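Side-chain contacts in transcriptional regulator (Thermus thermophilus, PDB 2H0A), which probably regulates transcription as a CcpA-type repressor, with a two-lobed periplasmic-binding-protein-like fold of the kind that binds effectors in the LacI family: residues V82-Q87 / A238-L243; R16-I21 / Y30-F35; E78-L83 / E246-Y251; N98-R103 / F260-V265. One frame throughout, in Å; residues are numbered along the deposited sequence.

Contact 1 (V82-Q87 / A238-L243); sequences VLVDAQ and ARAAQL
V82 lays both of its methyl groups against the helical backbone of 238-243: V82 CG1 sits 3.5 Å from A240 O, and CG2 reaches past the same carbonyl toward L243. The first torsion of V82 (chi1 55°) sets CG1 between its own N and carbonyl carbon and swings CG2 anti to N, where it meets L243 CD1 at 4.1 Å. The valine and leucine side chains run across each other nearly at a right angle, CG2 of V82 meeting both CB and CD1 of L243. Two residues along the strand, V84 comes down on the methyl of A240, with V84 CB and A240 CB 3.7 Å apart, and its CG2 branch flanks the same carbon. V84 and A240 are also where the two backbones come nearest, with just a methyl group on the helix side. This is helix-on-sheet layering of a Rossmann-like alpha/beta lobe: strand 81-84 lies among parallel strands, and the helical segment 238-243 runs antiparallel to strand segment 82-84 (174°), their axes 8.4 Å apart at closest approach. V82 and V84 face the helix, while L83 points away from it. I60 and V94 on the neighbouring strands continue the apolar floor, and V24 of helix 12-25 packs on A238 and A241.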
loop_
_atom_site.group_PDB
_atom_site.type_symbol
_atom_site.label_atom_id
_atom_site.label_comp_id
_atom_site.label_asym_id
_atom_site.label_seq_id
_atom_site.Cartn_x
_atom_site.Cartn_y
_atom_site.Cartn_z
ATOM N N VAL A 82 24.225 -10.303 -1.779
ATOM C CA VAL A 82 24.138 -10.300 -0.328
ATOM C C VAL A 82 22.702 -9.991 0.093
ATOM O O VAL A 82 22.147 -8.954 -0.277
ATOM C CB VAL A 82 25.101 -9.253 0.283
ATOM C CG1 VAL A 82 24.835 -7.889 -0.321
ATOM C CG2 VAL A 82 24.938 -9.208 1.793
ATOM N N LEU A 83 22.105 -10.908 0.852
ATOM C CA LEU A 83 20.733 -10.760 1.336
ATOM C C LEU A 83 20.670 -9.964 2.629
ATOM O O LEU A 83 21.544 -10.090 3.482
ATOM C CB LEU A 83 20.109 -12.129 1.603
ATOM C CG LEU A 83 19.768 -13.054 0.442
ATOM C CD1 LEU A 83 19.285 -14.381 0.997
ATOM C CD2 LEU A 83 18.690 -12.425 -0.418
ATOM N N VAL A 84 19.634 -9.148 2.772
ATOM C CA VAL A 84 19.450 -8.369 3.981
ATOM C C VAL A 84 18.004 -8.529 4.415
ATOM O O VAL A 84 17.093 -8.451 3.592
ATOM C CB VAL A 84 19.773 -6.868 3.770
ATOM C CG1 VAL A 84 18.870 -6.273 2.707
ATOM C CG2 VAL A 84 19.618 -6.117 5.092
ATOM N N ASP A 85 17.805 -8.759 5.711
ATOM C CA ASP A 85 16.480 -8.972 6.278
ATOM C C ASP A 85 15.979 -10.324 5.798
ATOM O O ASP A 85 14.781 -10.597 5.799
ATOM C CB ASP A 85 15.511 -7.883 5.829
ATOM C CG ASP A 85 14.157 -8.009 6.490
ATOM O OD1 ASP A 85 14.075 -7.793 7.715
ATOM O OD2 ASP A 85 13.177 -8.338 5.790
ATOM N N ALA A 86 16.918 -11.164 5.372
ATOM C CA ALA A 86 16.617 -12.505 4.879
ATOM C C ALA A 86 17.795 -13.420 5.185
ATOM O O ALA A 86 18.880 -12.947 5.511
ATOM C CB ALA A 86 16.362 -12.466 3.375
ATOM N N GLN A 87 17.577 -14.727 5.087
ATOM C CA GLN A 87 18.629 -15.704 5.348
ATOM C C GLN A 87 18.692 -16.729 4.236
ATOM O O GLN A 87 17.670 -17.114 3.675
ATOM C CB GLN A 87 18.385 -16.448 6.655
ATOM C CG GLN A 87 18.435 -15.600 7.890
ATOM C CD GLN A 87 18.334 -16.444 9.137
ATOM O OE1 GLN A 87 19.182 -17.300 9.383
ATOM N NE2 GLN A 87 17.290 -16.217 9.931
ATOM N N ALA A 238 23.569 -0.908 6.128
ATOM C CA ALA A 238 24.999 -0.590 6.119
ATOM C C ALA A 238 25.847 -1.860 6.195
ATOM O O ALA A 238 26.840 -1.988 5.489
ATOM C CB ALA A 238 25.344 0.332 7.288
ATOM N N ARG A 239 25.460 -2.798 7.054
ATOM C CA ARG A 239 26.206 -4.048 7.171
ATOM C C ARG A 239 26.082 -4.830 5.872
ATOM O O ARG A 239 27.052 -5.420 5.394
ATOM C CB ARG A 239 25.681 -4.893 8.337
ATOM C CG ARG A 239 26.334 -6.272 8.454
ATOM C CD ARG A 239 27.871 -6.178 8.503
ATOM N NE ARG A 239 28.327 -5.306 9.586
ATOM C CZ ARG A 239 29.592 -4.965 9.792
ATOM N NH1 ARG A 239 30.543 -5.424 8.986
ATOM N NH2 ARG A 239 29.902 -4.154 10.791
ATOM N N ALA A 240 24.879 -4.832 5.306
ATOM C CA ALA A 240 24.620 -5.518 4.046
ATOM C C ALA A 240 25.526 -4.943 2.956
ATOM O O ALA A 240 26.058 -5.670 2.121
ATOM C CB ALA A 240 23.175 -5.335 3.656
ATOM N N ALA A 241 25.695 -3.626 2.970
ATOM C CA ALA A 241 26.543 -2.969 1.990
ATOM C C ALA A 241 28.013 -3.378 2.159
ATOM O O ALA A 241 28.670 -3.761 1.188
ATOM C CB ALA A 241 26.398 -1.448 2.111
ATOM N N GLN A 242 28.521 -3.306 3.390
ATOM C CA GLN A 242 29.912 -3.658 3.672
ATOM C C GLN A 242 30.280 -5.057 3.208
ATOM O O GLN A 242 31.316 -5.249 2.583
ATOM C CB GLN A 242 30.208 -3.531 5.168
ATOM C CG GLN A 242 31.637 -3.935 5.552
ATOM C CD GLN A 242 32.720 -2.998 5.006
ATOM O OE1 GLN A 242 33.881 -3.397 4.867
ATOM N NE2 GLN A 242 32.349 -1.751 4.714
ATOM N N LEU A 243 29.435 -6.032 3.521
ATOM C CA LEU A 243 29.683 -7.412 3.117
ATOM C C LEU A 243 29.802 -7.465 1.611
ATOM O O LEU A 243 30.700 -8.110 1.077
ATOM C CB LEU A 243 28.538 -8.331 3.558
ATOM C CG LEU A 243 28.355 -8.624 5.049
ATOM C CD1 LEU A 243 27.005 -9.263 5.276
ATOM C CD2 LEU A 243 29.461 -9.534 5.539
#

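Contact 2 (R16-I21 / Y30-F35); sequences RLVEGI and YDLALF
L32 points its forked end into the helix 16-21, and each of its two methyls has a different main target. L32 CD2 lies 3.7 Å from V18 CG1, and the two side chains meet at a slant. L32 CD1 lies 4.0 Å from I21 CG2, and here leucine and isoleucine cross at about a right angle. CG2 of I21 also lies 4.2 Å from L32 CD2, so the isoleucine branch touches both prongs of the fork. The torsions explain the fit. L32 holds CG anti to its N (chi1 -165°), which carries the isobutyl group out from the strand, while I21 places CG2, rather than its longer CG1 arm, in the anti position and so offers a compact methyl to the leucine. V18 and I21 lie about one helical turn apart, and L32 packs against both. The pair belongs to the beta-alpha-beta unit formed by strand 2-6, helix 12-25 and strand 31-34, a right-handed crossover in this class of fold. Strand 31-34 is the outermost strand at this end of the sheet within the chain, tied by backbone bonds to strand 2-6, and L5, E22 and L25 give L32 further cover. Because the helix-strand touch consists purely of aliphatic carbons, it depends on shape and burial, while the directional hold on the strand comes from the sheet.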
loop_
_atom_site.group_PDB
_atom_site.type_symbol
_atom_site.label_atom_id
_atom_site.label_comp_id
_atom_site.label_asym_id
_atom_site.label_seq_id
_atom_site.Cartn_x
_atom_site.Cartn_y
_atom_site.Cartn_z
ATOM N N ARG A 16 14.674 3.447 5.355
ATOM C CA ARG A 16 15.760 3.361 6.332
ATOM C C ARG A 16 16.829 2.365 5.917
ATOM O O ARG A 16 18.010 2.574 6.179
ATOM C CB ARG A 16 15.222 2.949 7.700
ATOM C CG ARG A 16 14.163 3.871 8.266
ATOM C CD ARG A 16 13.536 3.238 9.494
ATOM N NE ARG A 16 14.527 3.016 10.542
ATOM C CZ ARG A 16 14.331 2.258 11.616
ATOM N NH1 ARG A 16 13.171 1.640 11.795
ATOM N NH2 ARG A 16 15.302 2.116 12.505
ATOM N N LEU A 17 16.403 1.284 5.273
ATOM C CA LEU A 17 17.308 0.232 4.829
ATOM C C LEU A 17 18.279 0.766 3.791
ATOM O O LEU A 17 19.479 0.513 3.862
ATOM C CB LEU A 17 16.508 -0.928 4.237
ATOM C CG LEU A 17 17.177 -2.302 4.278
ATOM C CD1 LEU A 17 17.326 -2.739 5.732
ATOM C CD2 LEU A 17 16.344 -3.314 3.518
ATOM N N VAL A 18 17.751 1.522 2.835
ATOM C CA VAL A 18 18.548 2.101 1.761
ATOM C C VAL A 18 19.396 3.266 2.242
ATOM O O VAL A 18 20.488 3.501 1.729
ATOM C CB VAL A 18 17.651 2.581 0.617
ATOM C CG1 VAL A 18 18.475 3.367 -0.383
ATOM C CG2 VAL A 18 16.983 1.395 -0.057
ATOM N N GLU A 19 18.893 4.017 3.213
ATOM C CA GLU A 19 19.671 5.123 3.744
ATOM C C GLU A 19 20.917 4.484 4.330
ATOM O O GLU A 19 22.018 5.029 4.225
ATOM C CB GLU A 19 18.905 5.855 4.845
ATOM C CG GLU A 19 19.654 7.054 5.422
ATOM C CD GLU A 19 18.843 7.806 6.473
ATOM O OE1 GLU A 19 17.730 8.270 6.142
ATOM O OE2 GLU A 19 19.318 7.936 7.626
ATOM N N GLY A 20 20.729 3.311 4.936
ATOM C CA GLY A 20 21.833 2.586 5.533
ATOM C C GLY A 20 22.837 2.122 4.498
ATOM O O GLY A 20 24.038 2.152 4.743
ATOM N N ILE A 21 22.346 1.692 3.340
ATOM C CA ILE A 21 23.201 1.218 2.255
ATOM C C ILE A 21 23.896 2.381 1.561
ATOM O O ILE A 21 25.101 2.334 1.312
ATOM C CB ILE A 21 22.385 0.449 1.198
ATOM C CG1 ILE A 21 21.809 -0.830 1.806
ATOM C CG2 ILE A 21 23.258 0.140 0.006
ATOM C CD1 ILE A 21 20.872 -1.585 0.896
ATOM N N TYR A 30 30.532 4.149 -4.835
ATOM C CA TYR A 30 29.705 3.256 -5.638
ATOM C C TYR A 30 28.341 3.902 -5.839
ATOM O O TYR A 30 27.873 4.656 -4.984
ATOM C CB TYR A 30 29.516 1.894 -4.958
ATOM C CG TYR A 30 30.611 0.889 -5.231
ATOM C CD1 TYR A 30 31.863 1.010 -4.629
ATOM C CD2 TYR A 30 30.393 -0.188 -6.086
ATOM C CE1 TYR A 30 32.875 0.078 -4.870
ATOM C CE2 TYR A 30 31.397 -1.124 -6.338
ATOM C CZ TYR A 30 32.632 -0.986 -5.726
ATOM O OH TYR A 30 33.619 -1.910 -5.964
ATOM N N ASP A 31 27.713 3.617 -6.976
ATOM C CA ASP A 31 26.394 4.163 -7.273
ATOM C C ASP A 31 25.334 3.127 -6.936
ATOM O O ASP A 31 25.560 1.928 -7.088
ATOM C CB ASP A 31 26.287 4.557 -8.751
ATOM C CG ASP A 31 26.826 5.952 -9.025
ATOM O OD2 ASP A 31 26.027 6.834 -9.413
ATOM N N LEU A 32 24.175 3.590 -6.485
ATOM C CA LEU A 32 23.098 2.683 -6.116
ATOM C C LEU A 32 21.942 2.678 -7.114
ATOM O O LEU A 32 21.383 3.724 -7.440
ATOM C CB LEU A 32 22.572 3.057 -4.732
ATOM C CG LEU A 32 21.702 2.012 -4.037
ATOM C CD1 LEU A 32 22.511 0.739 -3.843
ATOM C CD2 LEU A 32 21.216 2.557 -2.702
ATOM N N ALA A 33 21.586 1.489 -7.592
ATOM C CA ALA A 33 20.488 1.340 -8.542
ATOM C C ALA A 33 19.307 0.647 -7.870
ATOM O O ALA A 33 19.323 -0.560 -7.633
ATOM C CB ALA A 33 20.948 0.548 -9.754
ATOM N N LEU A 34 18.278 1.428 -7.575
ATOM C CA LEU A 34 17.080 0.934 -6.909
ATOM C C LEU A 34 16.154 0.200 -7.882
ATOM O O LEU A 34 15.708 0.772 -8.869
ATOM C CB LEU A 34 16.342 2.119 -6.285
ATOM C CG LEU A 34 15.688 1.969 -4.915
ATOM C CD1 LEU A 34 15.036 3.294 -4.534
ATOM C CD2 LEU A 34 14.667 0.847 -4.939
ATOM N N PHE A 35 15.858 -1.063 -7.604
ATOM C CA PHE A 35 14.978 -1.827 -8.477
ATOM C C PHE A 35 13.737 -2.373 -7.776
ATOM O O PHE A 35 13.702 -3.547 -7.416
ATOM C CB PHE A 35 15.731 -2.999 -9.124
ATOM C CG PHE A 35 16.743 -2.583 -10.158
ATOM C CD1 PHE A 35 16.480 -1.534 -11.038
ATOM C CD2 PHE A 35 17.954 -3.265 -10.274
ATOM C CE1 PHE A 35 17.411 -1.171 -12.017
ATOM C CE2 PHE A 35 18.886 -2.909 -11.249
#

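Contact 3 (E78-L83 / E246-Y251); sequences ERPVVL and ERMRGY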
loop_
_atom_site.group_PDB
_atom_site.type_symbol
_atom_site.label_atom_id
_atom_site.label_comp_id
_atom_site.label_asym_id
_atom_site.label_seq_id
_atom_site.Cartn_x
_atom_site.Cartn_y
_atom_site.Cartn_z
ATOM N N GLU A 78 26.344 -13.691 -12.212
ATOM C CA GLU A 78 27.708 -14.004 -11.802
ATOM C C GLU A 78 28.129 -12.992 -10.739
ATOM O O GLU A 78 29.124 -13.178 -10.036
ATOM C CB GLU A 78 28.660 -13.917 -13.004
ATOM C CG GLU A 78 29.054 -15.262 -13.624
ATOM C CD GLU A 78 30.120 -16.003 -12.821
ATOM O OE1 GLU A 78 29.823 -16.459 -11.696
ATOM O OE2 GLU A 78 31.261 -16.125 -13.318
ATOM N N ARG A 79 27.361 -11.913 -10.636
ATOM C CA ARG A 79 27.629 -10.869 -9.657
ATOM C C ARG A 79 27.412 -11.394 -8.240
ATOM O O ARG A 79 26.604 -12.300 -8.015
ATOM C CB ARG A 79 26.702 -9.669 -9.874
ATOM C CG ARG A 79 26.873 -8.917 -11.188
ATOM C CD ARG A 79 28.311 -8.492 -11.415
ATOM N NE ARG A 79 29.042 -9.483 -12.201
ATOM C CZ ARG A 79 28.809 -9.734 -13.487
ATOM N NH1 ARG A 79 27.865 -9.066 -14.139
ATOM N N PRO A 80 28.144 -10.837 -7.264
ATOM C CA PRO A 80 27.993 -11.271 -5.873
ATOM C C PRO A 80 26.653 -10.769 -5.322
ATOM O O PRO A 80 26.233 -9.643 -5.610
ATOM C CB PRO A 80 29.189 -10.624 -5.183
ATOM C CG PRO A 80 29.391 -9.364 -5.981
ATOM C CD PRO A 80 29.238 -9.858 -7.396
ATOM N N VAL A 81 25.983 -11.604 -4.535
ATOM C CA VAL A 81 24.694 -11.229 -3.970
ATOM C C VAL A 81 24.672 -11.360 -2.447
ATOM O O VAL A 81 25.053 -12.391 -1.889
ATOM C CB VAL A 81 23.559 -12.093 -4.564
ATOM C CG1 VAL A 81 22.216 -11.615 -4.045
ATOM N N VAL A 82 24.225 -10.303 -1.779
ATOM C CA VAL A 82 24.138 -10.300 -0.328
ATOM C C VAL A 82 22.702 -9.991 0.093
ATOM O O VAL A 82 22.147 -8.954 -0.277
ATOM C CB VAL A 82 25.101 -9.253 0.283
ATOM C CG1 VAL A 82 24.835 -7.889 -0.321
ATOM C CG2 VAL A 82 24.938 -9.208 1.793
ATOM N N LEU A 83 22.105 -10.908 0.852
ATOM C CA LEU A 83 20.733 -10.760 1.336
ATOM C C LEU A 83 20.670 -9.964 2.629
ATOM O O LEU A 83 21.544 -10.090 3.482
ATOM C CB LEU A 83 20.109 -12.129 1.603
ATOM C CG LEU A 83 19.768 -13.054 0.442
ATOM C CD1 LEU A 83 19.285 -14.381 0.997
ATOM C CD2 LEU A 83 18.690 -12.425 -0.418
ATOM N N GLU A 246 33.139 -6.110 0.441
ATOM C CA GLU A 246 34.175 -7.089 0.720
ATOM C C GLU A 246 34.170 -8.118 -0.392
ATOM O O GLU A 246 35.214 -8.486 -0.920
ATOM C CB GLU A 246 33.919 -7.754 2.074
ATOM C CG GLU A 246 34.372 -6.915 3.260
ATOM C CD GLU A 246 33.645 -7.260 4.550
ATOM O OE1 GLU A 246 33.106 -8.379 4.665
ATOM O OE2 GLU A 246 33.617 -6.405 5.458
ATOM N N ARG A 247 32.979 -8.559 -0.765
ATOM C CA ARG A 247 32.841 -9.549 -1.812
ATOM C C ARG A 247 33.176 -8.959 -3.189
ATOM O O ARG A 247 33.851 -9.599 -3.998
ATOM C CB ARG A 247 31.418 -10.107 -1.802
ATOM C CG ARG A 247 31.370 -11.618 -1.842
ATOM C CD ARG A 247 31.236 -12.250 -0.462
ATOM N NE ARG A 247 31.869 -13.567 -0.433
ATOM C CZ ARG A 247 31.510 -14.568 0.363
ATOM N NH1 ARG A 247 30.509 -14.435 1.216
ATOM N NH2 ARG A 247 32.161 -15.715 0.305
ATOM N N MET A 248 32.709 -7.742 -3.453
ATOM C CA MET A 248 32.984 -7.108 -4.738
ATOM C C MET A 248 34.468 -6.812 -4.867
ATOM O O MET A 248 34.993 -6.688 -5.973
ATOM C CB MET A 248 32.178 -5.809 -4.906
ATOM C CG MET A 248 30.669 -6.013 -5.081
ATOM S SD MET A 248 29.768 -4.548 -5.664
ATOM C CE MET A 248 30.183 -3.334 -4.421
ATOM N N ARG A 249 35.146 -6.712 -3.727
ATOM C CA ARG A 249 36.578 -6.425 -3.707
ATOM C C ARG A 249 37.441 -7.676 -3.617
ATOM O O ARG A 249 38.568 -7.626 -3.129
ATOM C CB ARG A 249 36.907 -5.471 -2.557
ATOM C CG ARG A 249 36.500 -4.036 -2.846
ATOM C CD ARG A 249 36.471 -3.183 -1.594
ATOM N NE ARG A 249 36.489 -1.761 -1.911
ATOM C CZ ARG A 249 36.364 -0.799 -1.007
ATOM N NH1 ARG A 249 36.206 -1.111 0.272
ATOM N NH2 ARG A 249 36.418 0.474 -1.373
ATOM N N GLY A 250 36.900 -8.801 -4.077
ATOM C CA GLY A 250 37.664 -10.033 -4.090
ATOM C C GLY A 250 37.591 -11.010 -2.936
ATOM O O GLY A 250 38.229 -12.060 -3.004
ATOM N N TYR A 251 36.833 -10.706 -1.888
ATOM C CA TYR A 251 36.751 -11.632 -0.756
ATOM C C TYR A 251 36.141 -12.985 -1.120
ATOM O O TYR A 251 35.061 -13.063 -1.707
ATOM C CB TYR A 251 35.952 -11.034 0.407
ATOM C CG TYR A 251 35.754 -12.048 1.508
ATOM C CD1 TYR A 251 36.828 -12.470 2.289
ATOM C CD2 TYR A 251 34.527 -12.684 1.681
ATOM C CE1 TYR A 251 36.689 -13.505 3.201
ATOM C CE2 TYR A 251 34.377 -13.725 2.591
ATOM C CZ TYR A 251 35.466 -14.134 3.344
ATOM O OH TYR A 251 35.337 -15.194 4.211
#
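P80, just ahead of strand 81-84, faces the last turn of helix 233-248, P80 CA lying 6.6 Å from R247 CA, and the helix then ends in a Schellman motif with Y251 N bonded to E246 O and G250, at positive phi, as the C-prime residue. The proline ring supplies the whole first side of the contact. P80 CG meets M248 CG at 3.7 Å, the ring and the methionine chain crossing at about a right angle. P80 CB rests 4.1 Å from R247 CB, with R247 CG beside it. R247 bends at chi2 (96°), and its end leads away from the proline. There Y251 CE2 lies 3.7 Å above the guanidinium plane of R247, over its centre, while R247 CD sits at the edge of the tyrosine ring, in its plane; R247 NE makes a weak bond to Y251 O. Its main polar partner is D92, in a salt bridge to NH1. M248 in turn touches Y30. The contact thus closes the outer end of the helix-sheet layer of this lobe, near the surface. Proline offers carbon alone, so the long arginine divides its duties: its methylenes pack on P80, while its charge, probably steadied by D92, is kept off the apolar patch.

Contact 4 (N98-R103 / F260-V265); sequences NRLGGR and FEPVLV
E261 OE2 takes a salt bridge from R259 NH2 and also lies beside an apolar partner, 3.8 Å from L100 CD2. CD2 of L100 lies against the flank of the glutamate, near its CB, CG and CD, and the leucine and glutamate chains meet at a slant. E261 can offer its flank because it is extended beyond CG, while L100 holds CG anti to its N (chi1 172°) and sends CD2 to E261. Next along, P262 brings its CG against the backbone of 98-103. P262 CG lies 3.5 Å from L100 O and 3.8 Å from G101 CA. G101 has a positive phi (103°) and no side chain, which allows the proline so near at the point where the two backbones come closest. Behind, the guanidinium of R103 lies with one face against L100 CA. The segment 260-265 is one of the crossings between the two lobes: F260 pairs with Y95 and D97, whereas V263 pairs with A230, so E261 and P262 span the change of partner. This is consistent with the hinge strands of LacI-type regulators. The touch is mostly carbon on carbon, with P262 CG against the carbonyl of L100 and L100 CD2 beside a carboxylate whose charge is probably balanced by R259. Between these two segments it is fit of shape, while the strand's backbone bonds to its sheet neighbours supply the direction.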
loop_
_atom_site.group_PDB
_atom_site.type_symbol
_atom_site.label_atom_id
_atom_site.label_comp_id
_atom_site.label_asym_id
_atom_site.label_seq_id
_atom_site.Cartn_x
_atom_site.Cartn_y
_atom_site.Cartn_z
ATOM N N ASN A 98 13.914 -11.718 15.055
ATOM C CA ASN A 98 12.535 -11.310 15.301
ATOM C C ASN A 98 11.821 -12.069 16.405
ATOM O O ASN A 98 10.897 -11.534 17.007
ATOM C CB ASN A 98 11.723 -11.408 14.009
ATOM C CG ASN A 98 11.842 -10.160 13.156
ATOM O OD1 ASN A 98 11.226 -9.130 13.449
ATOM N ND2 ASN A 98 12.648 -10.238 12.103
ATOM N N ARG A 99 12.231 -13.311 16.665
ATOM C CA ARG A 99 11.599 -14.106 17.720
ATOM C C ARG A 99 11.912 -13.399 19.028
ATOM O O ARG A 99 11.050 -13.242 19.893
ATOM C CB ARG A 99 12.153 -15.528 17.750
ATOM C CG ARG A 99 11.208 -16.521 18.397
ATOM C CD ARG A 99 11.925 -17.785 18.812
ATOM N NE ARG A 99 10.991 -18.858 19.147
ATOM C CZ ARG A 99 10.277 -19.539 18.252
ATOM N NH1 ARG A 99 10.385 -19.263 16.953
ATOM N NH2 ARG A 99 9.457 -20.498 18.659
ATOM N N LEU A 100 13.166 -12.996 19.173
ATOM C CA LEU A 100 13.581 -12.234 20.331
ATOM C C LEU A 100 12.957 -10.890 19.967
ATOM O O LEU A 100 12.948 -10.501 18.793
ATOM C CB LEU A 100 15.103 -12.118 20.364
ATOM C CG LEU A 100 15.697 -11.178 21.412
ATOM C CD1 LEU A 100 15.574 -11.807 22.787
ATOM C CD2 LEU A 100 17.145 -10.909 21.086
ATOM N N GLY A 101 12.434 -10.165 20.940
ATOM C CA GLY A 101 11.803 -8.905 20.579
ATOM C C GLY A 101 10.325 -9.199 20.630
ATOM O O GLY A 101 9.537 -8.405 21.133
ATOM N N GLY A 102 9.953 -10.351 20.080
ATOM C CA GLY A 102 8.575 -10.775 20.165
ATOM C C GLY A 102 8.496 -11.094 21.646
ATOM O O GLY A 102 7.499 -10.835 22.318
ATOM N N ARG A 103 9.600 -11.639 22.156
ATOM C CA ARG A 103 9.720 -11.996 23.562
ATOM C C ARG A 103 9.924 -10.741 24.388
ATOM O O ARG A 103 9.368 -10.614 25.473
ATOM C CB ARG A 103 10.892 -12.956 23.785
ATOM C CG ARG A 103 10.713 -14.309 23.134
ATOM C CD ARG A 103 11.581 -15.353 23.805
ATOM N NE ARG A 103 13.004 -15.086 23.628
ATOM C CZ ARG A 103 13.712 -15.455 22.564
ATOM N NH1 ARG A 103 13.133 -16.115 21.569
ATOM N NH2 ARG A 103 15.007 -15.170 22.500
ATOM N N PHE A 260 21.275 -9.318 13.858
ATOM C CA PHE A 260 21.074 -8.135 14.678
ATOM C C PHE A 260 20.023 -8.424 15.744
ATOM O O PHE A 260 19.272 -9.387 15.627
ATOM C CB PHE A 260 20.634 -6.954 13.802
ATOM C CG PHE A 260 21.753 -6.332 13.011
ATOM C CD1 PHE A 260 22.364 -7.026 11.970
ATOM C CD2 PHE A 260 22.205 -5.048 13.314
ATOM C CE1 PHE A 260 23.406 -6.450 11.240
ATOM C CE2 PHE A 260 23.251 -4.461 12.587
ATOM C CZ PHE A 260 23.849 -5.162 11.551
ATOM N N GLU A 261 19.981 -7.604 16.791
ATOM C CA GLU A 261 19.000 -7.794 17.858
ATOM C C GLU A 261 18.179 -6.536 18.065
ATOM O O GLU A 261 18.706 -5.431 18.050
ATOM C CB GLU A 261 19.670 -8.153 19.196
ATOM C CG GLU A 261 20.513 -9.421 19.198
ATOM C CD GLU A 261 20.970 -9.823 20.603
ATOM O OE1 GLU A 261 21.355 -8.928 21.392
ATOM O OE2 GLU A 261 20.955 -11.037 20.916
ATOM N N PRO A 262 16.867 -6.693 18.261
ATOM C CA PRO A 262 15.971 -5.561 18.481
ATOM C C PRO A 262 16.029 -5.169 19.955
ATOM O O PRO A 262 16.465 -5.957 20.792
ATOM C CB PRO A 262 14.621 -6.125 18.076
ATOM C CG PRO A 262 14.721 -7.536 18.561
ATOM C CD PRO A 262 16.107 -7.947 18.127
ATOM N N VAL A 263 15.596 -3.961 20.279
ATOM C CA VAL A 263 15.642 -3.521 21.662
ATOM C C VAL A 263 14.396 -2.729 22.016
ATOM O O VAL A 263 13.881 -1.965 21.201
ATOM C CB VAL A 263 16.901 -2.645 21.920
ATOM C CG1 VAL A 263 16.829 -1.376 21.083
ATOM C CG2 VAL A 263 17.022 -2.306 23.396
ATOM N N LEU A 264 13.915 -2.911 23.238
ATOM C CA LEU A 264 12.730 -2.204 23.694
ATOM C C LEU A 264 13.073 -0.758 23.992
ATOM O O LEU A 264 14.083 -0.467 24.631
ATOM C CB LEU A 264 12.188 -2.847 24.972
ATOM C CG LEU A 264 10.748 -2.592 25.450
ATOM C CD1 LEU A 264 10.710 -2.734 26.966
ATOM C CD2 LEU A 264 10.262 -1.220 25.065
ATOM N N VAL A 265 12.235 0.152 23.522
ATOM C CA VAL A 265 12.432 1.565 23.797
ATOM C C VAL A 265 11.103 2.034 24.377
ATOM O O VAL A 265 10.100 2.063 23.672
ATOM C CB VAL A 265 12.769 2.362 22.512
ATOM C CG1 VAL A 265 13.075 3.824 22.864
ATOM C CG2 VAL A 265 13.952 1.716 21.796
#

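How the contacts relate
Contacts 1, 2 and 3 gather in one lobe on the same sheet, and contact 4 lies at the passage to the other. Contacts 1 and 3 follow helix 233-248 along strand 81-84 and the residue just ahead of it, sharing V82 and L83 in their segments, their centres about 11 Å apart. Contact 2, its centre also about 11 Å from that of contact 1, touches it where V84 CG1 of strand 81-84 lies 4.0 Å from L17 CD2, and where A238 of helix 233-248 packs on G20 of helix 12-25; it meets contact 3 where Y30 touches M248. Contact 4 is linked to contact 1 by R239 CB against F260 CZ at 3.7 Å, although their centres are about 18 Å apart. Contact 4 touches neither contact 2 nor contact 3.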